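SusD superfamily protein (Bacteroides fragilis, PDB 3L22) probably binds sugars at the bacterial outer membrane, as SusD-like glycan-capturing proteins do. Local coordinates at residues L126-L131 with L150-E155; E173-D178 with M208-A213; N215-A220 with L334-A339. All blocks are in the same frame, centred on the assembly; numbering follows the deposited sequence.

Three contacts follow one another along the chain, each closing before the next opens, and step across the mainly helical fold. Contact 1 joins the end of helix 113-131 to the loop that follows it; contact 2 pairs helix 168-178 with helix 200-213; contact 3 sets helix 217-225 against helix 327-339. The centres of contacts 1 and 2 lie about 13 Å apart, those of contacts 2 and 3 about 13 Å, those of contacts 1 and 3 about 26 Å. Ile175 packs on Tyr128 and Tyr129, and Met212 on Glu336 and Cys337. The series thus joins helices 113-131, 168-178 and 200-213 through helix 217-225 to helix 327-339, far later in sequence.

Contact 1: L126-L131 with L150-E155; sequences LAYYYL and LRLTAE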
loop_
_atom_site.group_PDB
_atom_site.type_symbol
_atom_site.label_atom_id
_atom_site.label_comp_id
_atom_site.label_asym_id
_atom_site.label_seq_id
_atom_site.Cartn_x
_atom_site.Cartn_y
_atom_site.Cartn_z
ATOM N N LEU A 126 0.084 4.670 8.700
ATOM C CA LEU A 126 -0.209 4.251 7.348
ATOM C C LEU A 126 -0.465 5.445 6.397
ATOM O O LEU A 126 0.007 5.468 5.222
ATOM C CB LEU A 126 -1.404 3.268 7.369
ATOM C CG LEU A 126 -1.645 2.431 6.123
ATOM C CD1 LEU A 126 -0.388 1.607 5.685
ATOM C CD2 LEU A 126 -2.880 1.509 6.275
ATOM N N ALA A 127 -1.196 6.438 6.891
ATOM C CA ALA A 127 -1.504 7.607 6.079
ATOM C C ALA A 127 -0.209 8.335 5.698
ATOM O O ALA A 127 0.046 8.618 4.511
ATOM C CB ALA A 127 -2.458 8.519 6.821
ATOM N N TYR A 128 0.648 8.584 6.692
ATOM C CA TYR A 128 1.952 9.207 6.421
ATOM C C TYR A 128 2.831 8.359 5.505
ATOM O O TYR A 128 3.580 8.904 4.685
ATOM C CB TYR A 128 2.697 9.557 7.724
ATOM C CG TYR A 128 2.234 10.869 8.307
ATOM C CD1 TYR A 128 2.459 12.061 7.618
ATOM C CD2 TYR A 128 1.538 10.935 9.525
ATOM C CE1 TYR A 128 2.026 13.276 8.109
ATOM C CE2 TYR A 128 1.102 12.180 10.040
ATOM C CZ TYR A 128 1.350 13.338 9.314
ATOM O OH TYR A 128 0.926 14.561 9.745
ATOM N N TYR A 129 2.761 7.034 5.647
ATOM C CA TYR A 129 3.560 6.155 4.817
ATOM C C TYR A 129 3.233 6.320 3.319
ATOM O O TYR A 129 4.132 6.392 2.468
ATOM C CB TYR A 129 3.373 4.684 5.271
ATOM C CG TYR A 129 3.867 3.684 4.274
ATOM C CD1 TYR A 129 5.204 3.301 4.254
ATOM C CD2 TYR A 129 3.012 3.105 3.365
ATOM C CE1 TYR A 129 5.684 2.381 3.346
ATOM C CE2 TYR A 129 3.486 2.168 2.419
ATOM C CZ TYR A 129 4.809 1.810 2.425
ATOM O OH TYR A 129 5.289 0.877 1.525
ATOM N N TYR A 130 1.938 6.356 3.004
ATOM C CA TYR A 130 1.540 6.564 1.617
ATOM C C TYR A 130 1.921 7.968 1.083
ATOM O O TYR A 130 2.412 8.070 -0.042
ATOM C CB TYR A 130 0.064 6.224 1.418
ATOM C CG TYR A 130 -0.206 4.722 1.471
ATOM C CD1 TYR A 130 0.387 3.864 0.554
ATOM C CD2 TYR A 130 -1.081 4.186 2.406
ATOM C CE1 TYR A 130 0.131 2.501 0.569
ATOM C CE2 TYR A 130 -1.338 2.831 2.451
ATOM C CZ TYR A 130 -0.747 1.992 1.517
ATOM O OH TYR A 130 -0.993 0.650 1.537
ATOM N N LEU A 131 1.786 9.012 1.892
ATOM C CA LEU A 131 2.245 10.342 1.491
ATOM C C LEU A 131 3.765 10.343 1.217
ATOM O O LEU A 131 4.234 10.953 0.245
ATOM C CB LEU A 131 1.902 11.386 2.546
ATOM C CG LEU A 131 0.432 11.694 2.867
ATOM C CD1 LEU A 131 0.364 12.684 4.028
ATOM C CD2 LEU A 131 -0.289 12.235 1.580
ATOM N N LEU A 150 4.408 17.558 8.977
ATOM C CA LEU A 150 4.172 16.534 9.955
ATOM C C LEU A 150 3.161 17.108 10.961
ATOM O O LEU A 150 3.539 17.678 11.976
ATOM C CB LEU A 150 5.492 16.107 10.621
ATOM C CG LEU A 150 5.451 14.961 11.638
ATOM C CD1 LEU A 150 4.589 13.773 11.159
ATOM C CD2 LEU A 150 6.876 14.488 11.931
ATOM N N ARG A 151 1.877 16.978 10.643
ATOM C CA ARG A 151 0.798 17.514 11.489
ATOM C C ARG A 151 0.366 16.458 12.511
ATOM O O ARG A 151 -0.161 15.407 12.142
ATOM C CB ARG A 151 -0.394 17.931 10.621
ATOM C CG ARG A 151 -0.014 18.880 9.473
ATOM C CD ARG A 151 -1.207 19.509 8.808
ATOM N NE ARG A 151 -0.824 20.462 7.769
ATOM C CZ ARG A 151 -0.452 21.719 7.976
ATOM N NH1 ARG A 151 -0.414 22.254 9.201
ATOM N NH2 ARG A 151 -0.141 22.467 6.923
ATOM N N LEU A 152 0.596 16.753 13.789
ATOM C CA LEU A 152 0.329 15.819 14.869
ATOM C C LEU A 152 -0.581 16.353 15.980
ATOM O O LEU A 152 -0.871 15.633 16.911
ATOM C CB LEU A 152 1.658 15.308 15.447
ATOM C CG LEU A 152 2.560 14.541 14.478
ATOM C CD1 LEU A 152 3.944 14.271 15.149
ATOM C CD2 LEU A 152 1.919 13.233 13.993
ATOM N N THR A 153 -1.082 17.570 15.870
ATOM C CA THR A 153 -1.954 18.141 16.893
ATOM C C THR A 153 -3.399 18.099 16.428
ATOM O O THR A 153 -3.664 18.144 15.235
ATOM C CB THR A 153 -1.587 19.588 17.168
ATOM O OG1 THR A 153 -1.604 20.294 15.924
ATOM C CG2 THR A 153 -0.166 19.704 17.799
ATOM N N ALA A 154 -4.330 18.014 17.386
ATOM C CA ALA A 154 -5.756 18.007 17.097
ATOM C C ALA A 154 -6.117 19.435 16.722
ATOM O O ALA A 154 -5.900 20.333 17.516
ATOM C CB ALA A 154 -6.549 17.536 18.312
ATOM N N GLU A 155 -6.574 19.656 15.494
ATOM C CA GLU A 155 -6.806 21.023 14.994
ATOM C C GLU A 155 -8.220 21.178 14.532
ATOM O O GLU A 155 -8.661 20.460 13.646
ATOM C CB GLU A 155 -5.902 21.354 13.807
ATOM C CG GLU A 155 -4.505 21.765 14.176
ATOM C CD GLU A 155 -4.449 22.920 15.197
ATOM O OE1 GLU A 155 -5.290 23.876 15.141
ATOM O OE2 GLU A 155 -3.547 22.820 16.066
#
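Tyr128 reaches out of helix 113-131 and meets residues Leu150-Leu152 of the following loop with its ring and hydroxyl. The hydroxyl donates to the main-chain carbonyl of Arg151, Tyr128 OH to Arg151 O 2.8 Å. It approaches the carbonyl from its flank, at a C=O...OH angle of 111°, tilted 33° from the carbonyl plane. Seen from the ring, Arg151 O lies at the edge and in its plane. The Tyr128 hydroxyl OH also comes within 3.7 Å of Arg151 CB.

Leu150 covers one face of the ring. Its CD1 sits 4.0 Å from the centroid of the Tyr128 ring as a CH-pi contact, displaced toward the rim at the hydroxyl end, where Leu150 CD1 is 3.8 Å from Tyr128 CZ. With CG of Leu150 set anti to the backbone N (chi1 -176°), the branch is directed back over the tyrosine, and the two side chains cross at about a right angle. Leu152 adds a looser touch through its CD2, 4.2 Å from Tyr128 CE2 and oblique to the ring.

The loop is held from further out as well. Arg151 O takes a second hydrogen bond from Asn96 ND2, and the Arg151 guanidinium, on an extended chain leading away from the tyrosine, binds Asn161 O and forms a salt bridge with Glu432. In this largely helical SusD-family fold, the long irregular connection between helix 113-131 and helix 168-178 is tied back through Tyr128 to the helix that precedes it. Tyr128 lies between helix 79-103, where it touches Ile92, and helix 168-178, where it touches Ile175, while Leu150 and Leu152 rest on His174, a zinc ligand of that same helix.

Contact 2: E173-D178 with M208-A213; sequences EHILSD and MRVYMA. With ZN (zinc ion), chain H; EDO (1,2-ethanediol), chain Z.
Leu176 lays its CD2 over one face of the Tyr211 ring, 4.1 Å from the centroid as a CH-pi contact, offset toward the rim where Leu176 CD2 comes within 3.8 Å of Tyr211 CZ. The other methyl of Leu176, CD1, lies 3.7 Å from Tyr211 CE1; both methyls approach from the same side, CD2 over the face and CD1 out past the CE1 rim. The second flat group, the His174 imidazole, is on another side of helix 168-178: its ND1 binds a zinc ion at 2.2 Å, whose shell a water and further atoms complete, and its NE2 donates to Asp178 OD2 one turn on, at 2.7 Å. That bond is bent, met from above the carboxylate plane, and together with the metal it engages both ring nitrogens and should fix the rotation of the imidazole.

The axes of segments 173-178 and 208-213 approach to 10.3 Å and run nearly antiparallel, at 155°, in keeping with the helical packing of the SusD family, which belongs to the TPR clan. Val210 fills the middle of the interface with both methyls. Val210 CG1, anti to the backbone N, meets Leu176 CD2 at 3.8 Å, while Val210 CG2 meets Ile175 CG2 at 3.7 Å. Beyond the interface, Asp178 OD1 forms a salt bridge with Arg124 of helix 113-131, and an ethanediol, probably from the crystallisation liquor, donates to Leu176 O.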
loop_
_atom_site.group_PDB
_atom_site.type_symbol
_atom_site.label_atom_id
_atom_site.label_comp_id
_atom_site.label_asym_id
_atom_site.label_seq_id
_atom_site.Cartn_x
_atom_site.Cartn_y
_atom_site.Cartn_z
ATOM N N GLU A 173 10.772 8.299 10.408
ATOM C CA GLU A 173 11.146 8.198 11.821
ATOM C C GLU A 173 9.929 8.390 12.711
ATOM O O GLU A 173 9.803 7.714 13.734
ATOM C CB GLU A 173 12.264 9.189 12.164
ATOM C CG GLU A 173 13.641 8.693 11.651
ATOM C CD GLU A 173 14.738 9.749 11.636
ATOM O OE1 GLU A 173 14.443 10.983 11.595
ATOM O OE2 GLU A 173 15.929 9.325 11.668
ATOM N N HIS A 174 9.013 9.266 12.303
ATOM C CA HIS A 174 7.784 9.439 13.074
ATOM C C HIS A 174 6.864 8.194 12.938
ATOM O O HIS A 174 6.281 7.728 13.921
ATOM C CB HIS A 174 6.985 10.692 12.715
ATOM C CG HIS A 174 5.656 10.658 13.362
ATOM N ND1 HIS A 174 5.507 10.940 14.690
ATOM C CD2 HIS A 174 4.470 10.152 12.950
ATOM C CE1 HIS A 174 4.270 10.674 15.067
ATOM N NE2 HIS A 174 3.624 10.171 14.026
ATOM N N ILE A 175 6.769 7.654 11.741
ATOM C CA ILE A 175 6.031 6.403 11.506
ATOM C C ILE A 175 6.541 5.330 12.452
ATOM O O ILE A 175 5.746 4.652 13.082
ATOM C CB ILE A 175 6.122 5.942 10.039
ATOM C CG1 ILE A 175 5.317 6.899 9.149
ATOM C CG2 ILE A 175 5.607 4.496 9.867
ATOM C CD1 ILE A 175 5.625 6.818 7.631
ATOM N N LEU A 176 7.864 5.227 12.621
ATOM C CA LEU A 176 8.410 4.229 13.525
ATOM C C LEU A 176 7.990 4.516 14.965
ATOM O O LEU A 176 7.738 3.564 15.725
ATOM C CB LEU A 176 9.932 4.132 13.407
ATOM C CG LEU A 176 10.483 3.615 12.088
ATOM C CD1 LEU A 176 12.022 3.795 12.089
ATOM C CD2 LEU A 176 10.069 2.177 11.842
ATOM N N SER A 177 7.916 5.796 15.345
ATOM C CA SER A 177 7.383 6.141 16.666
ATOM C C SER A 177 5.918 5.709 16.875
ATOM O O SER A 177 5.569 5.191 17.928
ATOM C CB SER A 177 7.492 7.634 16.930
ATOM O OG SER A 177 8.828 8.018 17.003
ATOM N N ASP A 178 5.089 5.895 15.860
ATOM C CA ASP A 178 3.690 5.476 15.944
ATOM C C ASP A 178 3.546 3.951 15.971
ATOM O O ASP A 178 2.479 3.448 16.306
ATOM C CB ASP A 178 2.867 6.073 14.788
ATOM C CG ASP A 178 2.383 7.501 15.056
ATOM O OD1 ASP A 178 2.453 8.040 16.190
ATOM O OD2 ASP A 178 1.875 8.123 14.106
HETATM N N MSE A 208 8.211 -3.280 8.711
HETATM C CA MSE A 208 9.098 -3.880 7.747
HETATM C C MSE A 208 9.217 -3.056 6.469
HETATM O O MSE A 208 10.330 -2.845 5.997
HETATM C CB MSE A 208 8.702 -5.301 7.401
HETATM C CG MSE A 208 9.612 -5.887 6.333
HETATM SE SE MSE A 208 9.559 -7.834 6.151
HETATM C CE MSE A 208 7.817 -7.932 6.039
ATOM N N ARG A 209 8.092 -2.602 5.913
ATOM C CA ARG A 209 8.136 -1.774 4.726
ATOM C C ARG A 209 8.957 -0.513 4.926
ATOM O O ARG A 209 9.720 -0.120 4.041
ATOM C CB ARG A 209 6.729 -1.387 4.255
ATOM C CG ARG A 209 5.949 -2.539 3.649
ATOM C CD ARG A 209 4.870 -1.959 2.742
ATOM N NE ARG A 209 3.893 -2.878 2.187
ATOM C CZ ARG A 209 2.877 -2.506 1.422
ATOM N NH1 ARG A 209 2.703 -1.217 1.093
ATOM N NH2 ARG A 209 2.042 -3.414 0.957
ATOM N N VAL A 210 8.796 0.122 6.074
ATOM C CA VAL A 210 9.520 1.325 6.361
ATOM C C VAL A 210 11.016 1.028 6.428
ATOM O O VAL A 210 11.813 1.719 5.819
ATOM C CB VAL A 210 9.019 1.991 7.660
ATOM C CG1 VAL A 210 9.983 3.074 8.152
ATOM C CG2 VAL A 210 7.616 2.572 7.426
ATOM N N TYR A 211 11.407 0.012 7.191
ATOM C CA TYR A 211 12.819 -0.300 7.293
ATOM C C TYR A 211 13.424 -0.704 5.952
ATOM O O TYR A 211 14.552 -0.321 5.656
ATOM C CB TYR A 211 13.091 -1.342 8.375
ATOM C CG TYR A 211 13.108 -0.817 9.810
ATOM C CD1 TYR A 211 13.868 0.298 10.169
ATOM C CD2 TYR A 211 12.397 -1.469 10.824
ATOM C CE1 TYR A 211 13.931 0.741 11.493
ATOM C CE2 TYR A 211 12.464 -1.028 12.146
ATOM C CZ TYR A 211 13.206 0.081 12.467
ATOM O OH TYR A 211 13.305 0.520 13.769
HETATM N N MSE A 212 12.686 -1.405 5.103
HETATM C CA MSE A 212 13.213 -1.699 3.752
HETATM C C MSE A 212 13.476 -0.438 2.942
HETATM O O MSE A 212 14.493 -0.353 2.234
HETATM C CB MSE A 212 12.281 -2.627 2.981
HETATM C CG MSE A 212 12.271 -3.999 3.560
HETATM SE SE MSE A 212 10.941 -5.126 2.671
HETATM C CE MSE A 212 11.794 -5.512 1.109
ATOM N N ALA A 213 12.589 0.549 3.065
ATOM C CA ALA A 213 12.745 1.820 2.335
ATOM C C ALA A 213 14.028 2.552 2.793
ATOM O O ALA A 213 14.544 3.433 2.085
ATOM C CB ALA A 213 11.465 2.724 2.530
HETATM ZN ZN ZN H . 6.967 11.714 16.089
HETATM C C1 EDO Z . 11.054 0.341 16.844
HETATM O O1 EDO Z . 10.440 -0.941 16.888
HETATM C C2 EDO Z . 10.281 1.428 16.143
HETATM O O2 EDO Z . 8.948 1.106 15.785
HETATM O O HOH W 1 5.881 11.092 17.923
#

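Contact 3: N215-A220 with L334-A339; sequences NEWDKA and LAECYA. With ACT (acetate ion), chain Q.
Trp217 and Cys337 each hold the first side-chain branch anti to the carbonyl carbon and beside the backbone N (chi1 -50° for Trp217, -64° for Cys337), which carries the indole alongside helix 327-339 and swings the thiol back toward helix 217-225. Here two helices more than a hundred residues apart in sequence meet in the SusD-family fold, just after a Schellman motif with Asn215 as its C-prime residue has ended helix 200-213 and Glu216 has taken the N-cap position of the next helix. The backbones come close, with Trp217 CA and Cys337 CA 5.0 Å apart.

Cys337 SG touches two side chains, roughly at right angles to each other: Ala220 CB at 3.6 Å and Trp217 CE3 at 4.0 Å. The sulfur stands at the edge of the indole, 5.4 Å from the centroid of the six-membered ring of Trp217, as a sulfur-aromatic contact. Farther along the ring, Trp217 CH2 and Glu336 OE2 are 4.2 Å apart, an oblique and loose touch. The extended Glu336 chain is directed mainly elsewhere, its two carboxylate oxygens forming salt bridges with Arg401 and Arg402.

Asn215 CA of the same segment lies over one face of the Trp217 indole, near the rim, 3.7 Å above the plane. Selenomethionine Met212 of helix 200-213 touches Cys337 and Glu336 as well. In the first turn, Lys219 NZ bridges back to Glu216 OE1 at 2.9 Å. An acetate ion, probably from the crystallisation liquor, sits at the start of the helix, where Asp218 N donates to its OXT at 2.9 Å, with an N-H...O angle of 161°.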
loop_
_atom_site.group_PDB
_atom_site.type_symbol
_atom_site.label_atom_id
_atom_site.label_comp_id
_atom_site.label_asym_id
_atom_site.label_seq_id
_atom_site.Cartn_x
_atom_site.Cartn_y
_atom_site.Cartn_z
ATOM N N ASN A 215 16.842 0.838 3.714
ATOM C CA ASN A 215 17.891 -0.156 3.574
ATOM C C ASN A 215 18.313 -0.777 4.894
ATOM O O ASN A 215 19.408 -1.213 5.014
ATOM C CB ASN A 215 19.114 0.416 2.812
ATOM C CG ASN A 215 18.874 0.520 1.310
ATOM O OD1 ASN A 215 17.746 0.609 0.838
ATOM N ND2 ASN A 215 19.960 0.489 0.553
ATOM N N GLU A 216 17.410 -0.821 5.871
ATOM C CA GLU A 216 17.680 -1.382 7.186
ATOM C C GLU A 216 17.219 -2.837 7.202
ATOM O O GLU A 216 16.198 -3.201 7.837
ATOM C CB GLU A 216 16.931 -0.571 8.243
ATOM C CG GLU A 216 17.436 0.858 8.422
ATOM C CD GLU A 216 18.779 0.936 9.069
ATOM O OE1 GLU A 216 19.199 -0.004 9.761
ATOM O OE2 GLU A 216 19.454 1.947 8.866
ATOM N N TRP A 217 17.976 -3.672 6.499
ATOM C CA TRP A 217 17.538 -5.032 6.158
ATOM C C TRP A 217 17.395 -5.887 7.419
ATOM O O TRP A 217 16.414 -6.610 7.569
ATOM C CB TRP A 217 18.478 -5.694 5.119
ATOM C CG TRP A 217 18.743 -4.826 3.923
ATOM C CD1 TRP A 217 19.940 -4.264 3.585
ATOM C CD2 TRP A 217 17.802 -4.384 2.942
ATOM N NE1 TRP A 217 19.805 -3.520 2.456
ATOM C CE2 TRP A 217 18.507 -3.566 2.035
ATOM C CE3 TRP A 217 16.447 -4.614 2.728
ATOM C CZ2 TRP A 217 17.902 -2.961 0.946
ATOM C CZ3 TRP A 217 15.831 -4.007 1.632
ATOM C CH2 TRP A 217 16.555 -3.184 0.764
ATOM N N ASP A 218 18.312 -5.729 8.369
ATOM C CA ASP A 218 18.224 -6.475 9.624
ATOM C C ASP A 218 17.029 -6.075 10.502
ATOM O O ASP A 218 16.362 -6.940 11.070
ATOM C CB ASP A 218 19.503 -6.351 10.434
ATOM C CG ASP A 218 20.665 -7.109 9.829
ATOM O OD1 ASP A 218 20.488 -8.115 9.111
ATOM O OD2 ASP A 218 21.794 -6.710 10.135
ATOM N N LYS A 219 16.767 -4.785 10.619
ATOM C CA LYS A 219 15.623 -4.323 11.394
ATOM C C LYS A 219 14.313 -4.713 10.691
ATOM O O LYS A 219 13.331 -5.046 11.368
ATOM C CB LYS A 219 15.698 -2.816 11.679
ATOM C CG LYS A 219 16.887 -2.426 12.562
ATOM C CD LYS A 219 17.073 -0.899 12.648
ATOM C CE LYS A 219 18.332 -0.519 13.435
ATOM N NZ LYS A 219 19.580 -0.616 12.529
ATOM N N ALA A 220 14.316 -4.719 9.360
ATOM C CA ALA A 220 13.146 -5.170 8.590
ATOM C C ALA A 220 12.840 -6.651 8.854
ATOM O O ALA A 220 11.707 -7.022 9.069
ATOM C CB ALA A 220 13.375 -4.926 7.108
ATOM N N LEU A 334 10.633 -10.447 3.120
ATOM C CA LEU A 334 11.729 -11.147 3.819
ATOM C C LEU A 334 12.762 -11.704 2.843
ATOM O O LEU A 334 13.957 -11.578 3.071
ATOM C CB LEU A 334 11.199 -12.251 4.748
ATOM C CG LEU A 334 10.538 -11.768 6.043
ATOM C CD1 LEU A 334 9.828 -12.948 6.771
ATOM C CD2 LEU A 334 11.557 -11.082 6.960
ATOM N N ALA A 335 12.314 -12.275 1.728
ATOM C CA ALA A 335 13.260 -12.767 0.708
ATOM C C ALA A 335 14.156 -11.617 0.255
ATOM O O ALA A 335 15.364 -11.796 0.177
ATOM C CB ALA A 335 12.509 -13.342 -0.488
ATOM N N GLU A 336 13.563 -10.431 -0.030
ATOM C CA GLU A 336 14.359 -9.292 -0.492
ATOM C C GLU A 336 15.353 -8.884 0.591
ATOM O O GLU A 336 16.517 -8.627 0.295
ATOM C CB GLU A 336 13.477 -8.112 -0.942
ATOM C CG GLU A 336 14.265 -6.845 -1.294
ATOM C CD GLU A 336 13.382 -5.732 -1.822
ATOM O OE1 GLU A 336 12.139 -5.938 -1.877
ATOM O OE2 GLU A 336 13.927 -4.637 -2.155
ATOM N N CYS A 337 14.911 -8.809 1.845
ATOM C CA CYS A 337 15.811 -8.443 2.941
ATOM C C CYS A 337 16.998 -9.394 3.052
ATOM O O CYS A 337 18.153 -8.965 3.137
ATOM C CB CYS A 337 15.080 -8.432 4.266
ATOM S SG CYS A 337 13.801 -7.179 4.323
ATOM N N TYR A 338 16.721 -10.689 3.019
ATOM C CA TYR A 338 17.792 -11.684 3.157
ATOM C C TYR A 338 18.736 -11.687 1.945
ATOM O O TYR A 338 19.929 -11.893 2.124
ATOM C CB TYR A 338 17.224 -13.104 3.424
ATOM C CG TYR A 338 16.892 -13.414 4.868
ATOM C CD1 TYR A 338 17.896 -13.761 5.773
ATOM C CD2 TYR A 338 15.584 -13.364 5.328
ATOM C CE1 TYR A 338 17.596 -14.061 7.124
ATOM C CE2 TYR A 338 15.275 -13.655 6.649
ATOM C CZ TYR A 338 16.291 -13.989 7.547
ATOM O OH TYR A 338 15.988 -14.264 8.855
ATOM N N ALA A 339 18.217 -11.412 0.742
ATOM C CA ALA A 339 19.073 -11.302 -0.446
ATOM C C ALA A 339 20.048 -10.113 -0.344
ATOM O O ALA A 339 21.061 -10.100 -1.041
ATOM C CB ALA A 339 18.248 -11.198 -1.715
HETATM C C ACT Q . 21.615 -3.442 7.824
HETATM O O ACT Q . 22.380 -3.426 8.816
HETATM O OXT ACT Q . 20.833 -4.402 7.831
HETATM C CH3 ACT Q . 21.676 -2.360 6.772
#